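Local coordinates for protein Aster-A (Mus musculus, PDB 6GQF) that carries cholesterol from the plasma membrane to the endoplasmic reticulum without vesicles, holding the sterol in its VASt (ASTER) domain, at residues V128-V133 with A147-I152; P35-R40 with R163-I168; H89-L94 with T114-R119. One frame throughout, in Å; residues are numbered along the deposited sequence.

Interaction 1 of 3, residues V128-V133 with A147-I152; sequences VVDSEV and AHRYCI. With HC3 (25-hydroxycholesterol), chain E.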
# COMPACT_ATOMS: atom_id res chain seq x y z
N VAL A 128 7.33 -10.11 -4.82
CA VAL A 128 6.21 -9.25 -5.22
C VAL A 128 5.06 -9.47 -4.25
O VAL A 128 4.86 -10.59 -3.78
CB VAL A 128 5.75 -9.53 -6.67
CG1 VAL A 128 4.48 -8.74 -7.02
CG2 VAL A 128 6.86 -9.22 -7.65
N VAL A 129 4.32 -8.42 -3.93
CA VAL A 129 3.15 -8.57 -3.07
C VAL A 129 2.00 -7.73 -3.59
O VAL A 129 2.16 -6.55 -3.91
CB VAL A 129 3.47 -8.23 -1.58
CG1 VAL A 129 4.86 -7.64 -1.44
CG2 VAL A 129 2.43 -7.30 -0.96
N ASP A 130 0.83 -8.37 -3.68
CA ASP A 130 -0.41 -7.72 -4.07
C ASP A 130 -1.17 -7.28 -2.83
O ASP A 130 -1.26 -8.03 -1.86
CB ASP A 130 -1.28 -8.65 -4.90
CG ASP A 130 -0.82 -8.75 -6.34
OD1 ASP A 130 -0.40 -7.73 -6.92
OD2 ASP A 130 -0.90 -9.87 -6.90
N SER A 131 -1.74 -6.08 -2.88
CA SER A 131 -2.43 -5.51 -1.74
C SER A 131 -3.84 -5.08 -2.11
O SER A 131 -4.04 -4.35 -3.08
CB SER A 131 -1.64 -4.32 -1.19
OG SER A 131 -2.20 -3.85 0.02
N GLU A 132 -4.83 -5.55 -1.34
CA GLU A 132 -6.21 -5.08 -1.47
C GLU A 132 -6.56 -4.21 -0.27
O GLU A 132 -6.51 -4.66 0.87
CB GLU A 132 -7.19 -6.25 -1.55
CG GLU A 132 -7.01 -7.16 -2.75
CD GLU A 132 -8.07 -8.25 -2.78
OE1 GLU A 132 -9.27 -7.91 -2.75
OE2 GLU A 132 -7.70 -9.44 -2.83
N VAL A 133 -6.91 -2.95 -0.54
CA VAL A 133 -7.19 -1.99 0.52
C VAL A 133 -8.65 -1.58 0.47
O VAL A 133 -9.12 -0.99 -0.50
CB VAL A 133 -6.30 -0.73 0.39
CG1 VAL A 133 -6.68 0.31 1.44
CG2 VAL A 133 -4.84 -1.11 0.53
N ALA A 147 -6.39 -1.29 -5.42
CA ALA A 147 -5.38 -2.34 -5.48
C ALA A 147 -3.99 -1.75 -5.71
O ALA A 147 -3.85 -0.72 -6.38
CB ALA A 147 -5.71 -3.33 -6.59
N HIS A 148 -2.98 -2.40 -5.14
CA HIS A 148 -1.60 -1.93 -5.21
C HIS A 148 -0.64 -3.12 -5.34
O HIS A 148 -0.84 -4.16 -4.71
CB HIS A 148 -1.26 -1.10 -3.97
CG HIS A 148 -2.29 -0.07 -3.65
ND1 HIS A 148 -2.13 1.26 -3.96
CD2 HIS A 148 -3.51 -0.18 -3.07
CE1 HIS A 148 -3.20 1.93 -3.58
NE2 HIS A 148 -4.06 1.08 -3.05
N ARG A 149 0.40 -2.95 -6.15
CA ARG A 149 1.39 -3.99 -6.38
C ARG A 149 2.79 -3.48 -6.05
O ARG A 149 3.24 -2.49 -6.61
CB ARG A 149 1.34 -4.47 -7.83
CG ARG A 149 2.08 -5.79 -8.07
CD ARG A 149 2.19 -6.15 -9.55
NE ARG A 149 0.89 -6.29 -10.21
CZ ARG A 149 0.11 -7.36 -10.12
NH1 ARG A 149 0.47 -8.41 -9.39
NH2 ARG A 149 -1.05 -7.39 -10.77
N TYR A 150 3.46 -4.16 -5.12
CA TYR A 150 4.85 -3.88 -4.79
C TYR A 150 5.75 -4.87 -5.52
O TYR A 150 5.52 -6.08 -5.44
CB TYR A 150 5.11 -3.98 -3.29
CG TYR A 150 4.31 -3.07 -2.39
CD1 TYR A 150 2.96 -3.32 -2.14
CD2 TYR A 150 4.90 -2.00 -1.75
CE1 TYR A 150 2.23 -2.50 -1.31
CE2 TYR A 150 4.19 -1.18 -0.91
CZ TYR A 150 2.85 -1.43 -0.69
OH TYR A 150 2.13 -0.62 0.15
N CYS A 151 6.77 -4.37 -6.21
CA CYS A 151 7.80 -5.23 -6.82
C CYS A 151 9.17 -4.93 -6.21
O CYS A 151 9.65 -3.80 -6.30
CB CYS A 151 7.85 -5.03 -8.34
SG CYS A 151 6.31 -5.36 -9.23
N ILE A 152 9.78 -5.93 -5.58
CA ILE A 152 11.15 -5.83 -5.09
C ILE A 152 12.06 -6.74 -5.91
O ILE A 152 11.91 -7.96 -5.90
CB ILE A 152 11.26 -6.20 -3.59
CG1 ILE A 152 10.57 -5.12 -2.74
CG2 ILE A 152 12.74 -6.34 -3.18
CD1 ILE A 152 10.64 -5.35 -1.23
C18 HC3 E . -6.92 7.65 0.23
C13 HC3 E . -7.80 6.56 0.86
C12 HC3 E . -7.38 6.50 2.22
C11 HC3 E . -5.86 5.93 2.42
C9 HC3 E . -5.63 4.60 1.71
C10 HC3 E . -4.12 4.03 1.91
C19 HC3 E . -3.16 5.18 1.73
C1 HC3 E . -3.95 3.52 3.34
C2 HC3 E . -2.59 2.91 3.58
C3 HC3 E . -2.27 1.82 2.61
O1 HC3 E . -0.93 1.37 2.81
C4 HC3 E . -2.42 2.28 1.16
C5 HC3 E . -3.77 2.96 0.95
C6 HC3 E . -4.45 2.98 -0.55
C7 HC3 E . -5.88 3.39 -0.62
C8 HC3 E . -6.04 4.74 0.25
C14 HC3 E . -7.46 5.22 0.14
C15 HC3 E . -8.15 5.33 -1.31
C16 HC3 E . -9.47 6.40 -1.04
C17 HC3 E . -9.37 6.87 0.43
C20 HC3 E . -9.75 8.25 0.69
C21 HC3 E . -10.36 8.29 2.12
C22 HC3 E . -10.72 8.94 -0.33
C23 HC3 E . -12.11 9.24 0.17
C24 HC3 E . -12.90 9.61 -1.06
C25 HC3 E . -14.15 10.38 -0.68
C26 HC3 E . -14.95 10.59 -1.93
C27 HC3 E . -14.95 9.56 0.32
O2 HC3 E . -13.78 11.62 -0.12
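Val129 with Tyr150 and Ser131 with His148 are the hydrogen-bonded pairs of two antiparallel strands whose local axes approach to 4.8 Å at 161°. The strands are the arms of the beta hairpin 127-136/144-156, in the middle of the sheet of a VASt domain, which belongs to the Bet v 1-like superfamily. Each pair is closed by two backbone bonds, among them Tyr150 N to Val129 O at 3.0 Å and Ser131 N to His148 O at 2.8 Å.

On the face that carries Val128, Asp130, Arg149 and Cys151, a salt bridge brings Asp130 OD1 to 2.7 Å from Arg149 NH1. The carboxylate oxygen lies over the guanidinium face, with the two planes 75° apart, so charge attraction and not an aimed N-H joins them. The bend of the Arg149 chain at chi3 (-59°) turns its end back toward Asp130, and Arg149 CG packs against Val128 CG1 at 3.9 Å.

The face of Val129, Ser131, His148 and Tyr150 is buried. The Tyr150 ring has its edge against Val129 O and packs edge-to-face with Phe59, and Ser131 OG is taken by Glu113. His148 is fixed at both ring nitrogens, ND1 by Ser166 OG and NE2 by Thr146 OG1, while Val133 CG2 sits 3.9 Å from its CD2. Both residues line the sterol pocket: His148 NE2 comes to 3.2 Å from C6 of 25-hydroxycholesterol, and Val133 CG1 to 3.8 Å from C7.

Interaction 2 of 3, residues P35-R40 with R163-I168; sequences PDLSGR and RVSSEI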
# COMPACT_ATOMS: atom_id res chain seq x y z
N PRO A 35 2.73 -7.93 -14.52
CA PRO A 35 3.14 -6.57 -14.87
C PRO A 35 2.61 -5.52 -13.89
O PRO A 35 2.20 -5.86 -12.78
CB PRO A 35 2.52 -6.38 -16.26
CG PRO A 35 1.30 -7.28 -16.27
CD PRO A 35 1.40 -8.23 -15.09
N ASP A 36 2.63 -4.26 -14.30
CA ASP A 36 2.11 -3.17 -13.49
C ASP A 36 0.58 -3.11 -13.55
O ASP A 36 -0.06 -3.94 -14.20
CB ASP A 36 2.70 -1.83 -13.95
CG ASP A 36 4.16 -1.69 -13.59
OD1 ASP A 36 4.82 -2.72 -13.33
OD2 ASP A 36 4.66 -0.54 -13.55
N LEU A 37 0.01 -2.12 -12.87
CA LEU A 37 -1.44 -1.92 -12.84
C LEU A 37 -1.84 -0.76 -13.74
O LEU A 37 -1.08 0.19 -13.93
CB LEU A 37 -1.91 -1.67 -11.41
CG LEU A 37 -1.73 -2.83 -10.42
CD1 LEU A 37 -1.99 -2.36 -9.00
CD2 LEU A 37 -2.65 -3.99 -10.76
N SER A 38 -3.04 -0.85 -14.30
CA SER A 38 -3.54 0.15 -15.24
C SER A 38 -4.10 1.37 -14.53
O SER A 38 -5.22 1.80 -14.81
CB SER A 38 -4.62 -0.48 -16.13
OG SER A 38 -5.71 -0.94 -15.34
N GLY A 39 -3.33 1.91 -13.60
CA GLY A 39 -3.72 3.10 -12.86
C GLY A 39 -2.63 4.16 -12.91
O GLY A 39 -2.70 5.07 -13.73
N ARG A 40 -1.64 4.03 -12.03
CA ARG A 40 -0.48 4.92 -12.03
C ARG A 40 0.74 4.23 -11.43
O ARG A 40 0.61 3.27 -10.67
CB ARG A 40 -0.77 6.20 -11.25
CG ARG A 40 -1.86 7.07 -11.85
CD ARG A 40 -2.03 8.37 -11.09
NE ARG A 40 -3.18 9.12 -11.59
CZ ARG A 40 -3.60 10.28 -11.08
NH1 ARG A 40 -2.96 10.83 -10.06
NH2 ARG A 40 -4.65 10.88 -11.61
N ARG A 163 9.33 -0.93 -7.03
CA ARG A 163 8.25 -0.39 -7.86
C ARG A 163 6.90 -0.53 -7.15
O ARG A 163 6.62 -1.55 -6.53
CB ARG A 163 8.20 -1.11 -9.21
CG ARG A 163 9.32 -0.73 -10.15
CD ARG A 163 9.31 -1.60 -11.40
NE ARG A 163 8.18 -1.32 -12.29
CZ ARG A 163 8.17 -0.36 -13.21
NH1 ARG A 163 9.22 0.44 -13.37
NH2 ARG A 163 7.10 -0.18 -13.98
N VAL A 164 6.09 0.52 -7.24
CA VAL A 164 4.72 0.46 -6.73
C VAL A 164 3.76 1.10 -7.72
O VAL A 164 3.84 2.30 -8.00
CB VAL A 164 4.59 1.17 -5.37
CG1 VAL A 164 3.17 1.02 -4.83
CG2 VAL A 164 5.60 0.62 -4.38
N SER A 165 2.86 0.28 -8.25
CA SER A 165 1.78 0.76 -9.09
C SER A 165 0.47 0.51 -8.38
O SER A 165 0.38 -0.37 -7.52
CB SER A 165 1.80 0.05 -10.45
OG SER A 165 1.74 -1.35 -10.27
N SER A 166 -0.55 1.28 -8.73
CA SER A 166 -1.85 1.18 -8.09
C SER A 166 -2.96 1.30 -9.12
O SER A 166 -2.70 1.61 -10.28
CB SER A 166 -2.01 2.26 -7.02
OG SER A 166 -0.90 2.20 -6.13
N GLU A 167 -4.19 1.02 -8.70
CA GLU A 167 -5.34 1.23 -9.55
C GLU A 167 -6.61 1.28 -8.70
O GLU A 167 -6.66 0.72 -7.61
CB GLU A 167 -5.44 0.15 -10.63
CG GLU A 167 -5.90 -1.22 -10.14
CD GLU A 167 -5.94 -2.25 -11.26
OE1 GLU A 167 -5.54 -1.92 -12.40
OE2 GLU A 167 -6.36 -3.41 -11.00
N ILE A 168 -7.62 1.98 -9.22
CA ILE A 168 -8.92 2.08 -8.57
C ILE A 168 -9.88 1.09 -9.21
O ILE A 168 -9.96 0.99 -10.44
CB ILE A 168 -9.49 3.51 -8.67
CG1 ILE A 168 -8.60 4.49 -7.90
CG2 ILE A 168 -10.91 3.57 -8.11
CD1 ILE A 168 -8.79 5.92 -8.30
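A largely polar loop-to-strand contact joins Asp36-Arg40, leading into edge strand 40-47, to strand 159-170, its neighbour in the sheet. Where the loop becomes strand, Gly39 and Arg40 both face Ser166 in a classic beta bulge. Arg40 N donates to Ser166 O at 3.2 Å, Ser166 N to Arg40 O at 3.0 Å. Just before it, Ser38 centres an inverse gamma turn, and Ser38 OG donates to Glu167 OE1 at 3.1 Å; Ser38 N adds a weak bond to the same oxygen, while Glu167 OE2 pairs with Arg169. Leu37 N donates to Ser165 OG at 3.2 Å. The Leu37 side chain crosses that of Glu167 at about a right angle, CD2 lying 3.8 Å from Glu167 CD.

At the far end a salt bridge joins Arg163 NH2 to Asp36 OD2, met on its syn side at 2.5 Å, with the carboxylate and guanidinium planes 38° apart. The bend of Arg163 at chi3 (71°) brings its guanidinium edge to the acid. An alanine in place of Asp36 would probably leave the Arg163 guanidinium without this counter-charge and freer to turn. Side-chain hydroxyl and carboxylate oxygens thus take up N-H groups of the loop where regular backbone pairing has not begun, and a charge pair ties Asp36 to the strand.

Interaction 3 of 3, residues H89-L94 with T114-R119; sequences HQRRVL and TQTLFR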
# COMPACT_ATOMS: atom_id res chain seq x y z
N HIS A 89 2.51 -18.97 -2.40
CA HIS A 89 2.42 -17.63 -1.83
C HIS A 89 2.06 -17.63 -0.34
O HIS A 89 1.87 -18.69 0.26
CB HIS A 89 1.39 -16.80 -2.62
CG HIS A 89 -0.02 -17.29 -2.50
ND1 HIS A 89 -0.72 -17.27 -1.31
CD2 HIS A 89 -0.86 -17.79 -3.43
CE1 HIS A 89 -1.93 -17.75 -1.51
NE2 HIS A 89 -2.04 -18.08 -2.79
N GLN A 90 1.98 -16.44 0.24
CA GLN A 90 1.59 -16.27 1.64
C GLN A 90 0.59 -15.12 1.71
O GLN A 90 0.47 -14.35 0.76
CB GLN A 90 2.81 -15.98 2.53
CG GLN A 90 3.97 -16.95 2.33
CD GLN A 90 5.20 -16.59 3.15
OE1 GLN A 90 6.26 -16.29 2.61
NE2 GLN A 90 5.06 -16.61 4.47
N ARG A 91 -0.13 -15.02 2.83
CA ARG A 91 -1.12 -13.95 3.00
C ARG A 91 -1.16 -13.46 4.44
O ARG A 91 -1.03 -14.23 5.38
CB ARG A 91 -2.53 -14.43 2.60
CG ARG A 91 -2.64 -14.88 1.15
CD ARG A 91 -4.04 -15.37 0.79
NE ARG A 91 -5.02 -14.29 0.77
CZ ARG A 91 -6.10 -14.19 1.55
NH1 ARG A 91 -6.39 -15.13 2.45
NH2 ARG A 91 -6.90 -13.15 1.41
N ARG A 92 -1.33 -12.15 4.59
CA ARG A 92 -1.62 -11.56 5.88
C ARG A 92 -2.69 -10.49 5.70
O ARG A 92 -3.07 -10.18 4.57
CB ARG A 92 -0.36 -10.95 6.52
CG ARG A 92 0.23 -9.75 5.78
CD ARG A 92 1.35 -9.09 6.58
NE ARG A 92 1.87 -7.90 5.91
CZ ARG A 92 2.75 -7.06 6.43
NH1 ARG A 92 3.23 -7.26 7.65
NH2 ARG A 92 3.16 -6.00 5.74
N VAL A 93 -3.17 -9.96 6.81
CA VAL A 93 -4.15 -8.89 6.80
C VAL A 93 -3.78 -7.82 7.81
O VAL A 93 -3.24 -8.12 8.88
CB VAL A 93 -5.58 -9.42 7.10
CG1 VAL A 93 -6.15 -10.12 5.88
CG2 VAL A 93 -5.58 -10.35 8.31
N LEU A 94 -4.05 -6.57 7.46
CA LEU A 94 -3.78 -5.43 8.31
C LEU A 94 -5.06 -4.67 8.56
O LEU A 94 -6.00 -4.74 7.77
CB LEU A 94 -2.75 -4.48 7.68
CG LEU A 94 -1.38 -5.05 7.29
CD1 LEU A 94 -1.43 -5.87 5.99
CD2 LEU A 94 -0.38 -3.92 7.17
N THR A 114 -5.39 -6.47 2.81
CA THR A 114 -4.97 -7.85 2.59
C THR A 114 -3.76 -7.90 1.66
O THR A 114 -3.81 -7.35 0.56
CB THR A 114 -6.10 -8.70 1.99
OG1 THR A 114 -7.30 -8.50 2.75
CG2 THR A 114 -5.74 -10.17 1.99
N GLN A 115 -2.69 -8.55 2.10
CA GLN A 115 -1.47 -8.64 1.32
C GLN A 115 -1.10 -10.08 0.99
O GLN A 115 -1.10 -10.94 1.87
CB GLN A 115 -0.31 -7.97 2.06
CG GLN A 115 -0.46 -6.47 2.18
CD GLN A 115 0.77 -5.81 2.76
OE1 GLN A 115 1.60 -6.48 3.38
NE2 GLN A 115 0.91 -4.51 2.56
N THR A 116 -0.79 -10.34 -0.28
CA THR A 116 -0.33 -11.65 -0.74
C THR A 116 1.09 -11.58 -1.30
O THR A 116 1.31 -10.93 -2.31
CB THR A 116 -1.26 -12.23 -1.83
OG1 THR A 116 -2.60 -12.31 -1.33
CG2 THR A 116 -0.81 -13.61 -2.24
N LEU A 117 2.02 -12.28 -0.66
CA LEU A 117 3.43 -12.23 -1.05
C LEU A 117 3.82 -13.40 -1.95
O LEU A 117 3.55 -14.55 -1.64
CB LEU A 117 4.33 -12.23 0.20
CG LEU A 117 5.76 -11.69 0.05
CD1 LEU A 117 6.33 -11.39 1.42
CD2 LEU A 117 6.68 -12.64 -0.69
N PHE A 118 4.47 -13.07 -3.06
CA PHE A 118 5.03 -14.07 -3.97
C PHE A 118 6.55 -13.93 -4.03
O PHE A 118 7.06 -12.90 -4.45
CB PHE A 118 4.44 -13.91 -5.37
CG PHE A 118 2.94 -13.91 -5.40
CD1 PHE A 118 2.23 -12.73 -5.27
CD2 PHE A 118 2.25 -15.10 -5.57
CE1 PHE A 118 0.85 -12.74 -5.30
CE2 PHE A 118 0.87 -15.11 -5.60
CZ PHE A 118 0.17 -13.93 -5.47
N ARG A 119 7.26 -14.97 -3.61
CA ARG A 119 8.71 -14.95 -3.62
C ARG A 119 9.25 -15.26 -5.01
O ARG A 119 8.99 -16.33 -5.56
CB ARG A 119 9.26 -15.95 -2.60
CG ARG A 119 8.60 -15.85 -1.23
CD ARG A 119 9.55 -16.29 -0.14
NE ARG A 119 10.74 -15.45 -0.11
CZ ARG A 119 10.81 -14.27 0.48
NH1 ARG A 119 9.75 -13.78 1.11
NH2 ARG A 119 11.94 -13.57 0.44
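Gln90 with Leu117 and Arg92 with Gln115 form the hydrogen-bonded pairs between antiparallel strands 90-94 and 114-119, whose local axes pass 4.7 Å apart at 156°. On the face of the second pair, Arg92 runs extended alongside Gln115 and grips its amide oxygen side-on: NE and NH2 each lie 2.9 Å from Gln115 OE1. That oxygen sits in the guanidinium plane, whereas the two nitrogens reach it from one face of the amide, whose plane is 37° from that of the guanidinium. Leu94 CD1 rests on Gln115 CD at 3.9 Å, and Gln115 NE2 is held by Glu113, so both ends of this buried amide have partners.

The strands are the arms of the beta hairpin 90-99/108-119 in the antiparallel sheet of the VASt domain. Short strand 77-79 and its following loop flank the hairpin: Leu79 and Trp82 touch Arg92, and Ser83 bonds to Arg91 N.

Across the sheet, on the more exposed side, Thr116 CG2 lies over one face of the His89 ring in a CH-pi contact, 4.0 Å from its centroid. With chi1 at 66°, His89 CG stands between its own N and carbonyl carbon, and the His89 side chain lies beside that of Phe118, their rings set obliquely, neither stacked nor edge-to-face; His89 CB meets Phe118 CE2 at 3.5 Å. Further along, Arg91 passes Thr116, its CG 3.6 Å from Thr116 OG1, and Val93 CG1 packs beside Thr114 OG1 at 3.7 Å.

Overall arrangement
All three contacts reach one antiparallel sheet. Interaction 1 pairs its central strands and is the most buried; the 108-119 strand of interaction 3 bonds to 127-136 on one flank, and the 159-170 strand of interaction 2 bonds to 144-156 on the other. Interactions 2 and 3 do not touch, their centres about 17 Å apart. Only interaction 1 reaches the sterol directly, and Ser166 of interaction 2 stands behind its pocket histidine. Interactions 1 and 3 lie within hairpins and have regular backbone pairing, whereas interaction 2 closes a long loop of chain around both. Both flanking contacts are only partly buried: interaction 2 relies on a bulge, hydroxyls and charges, whereas interaction 3 combines a buried arginine-glutamine grip with an outer, partly aromatic face.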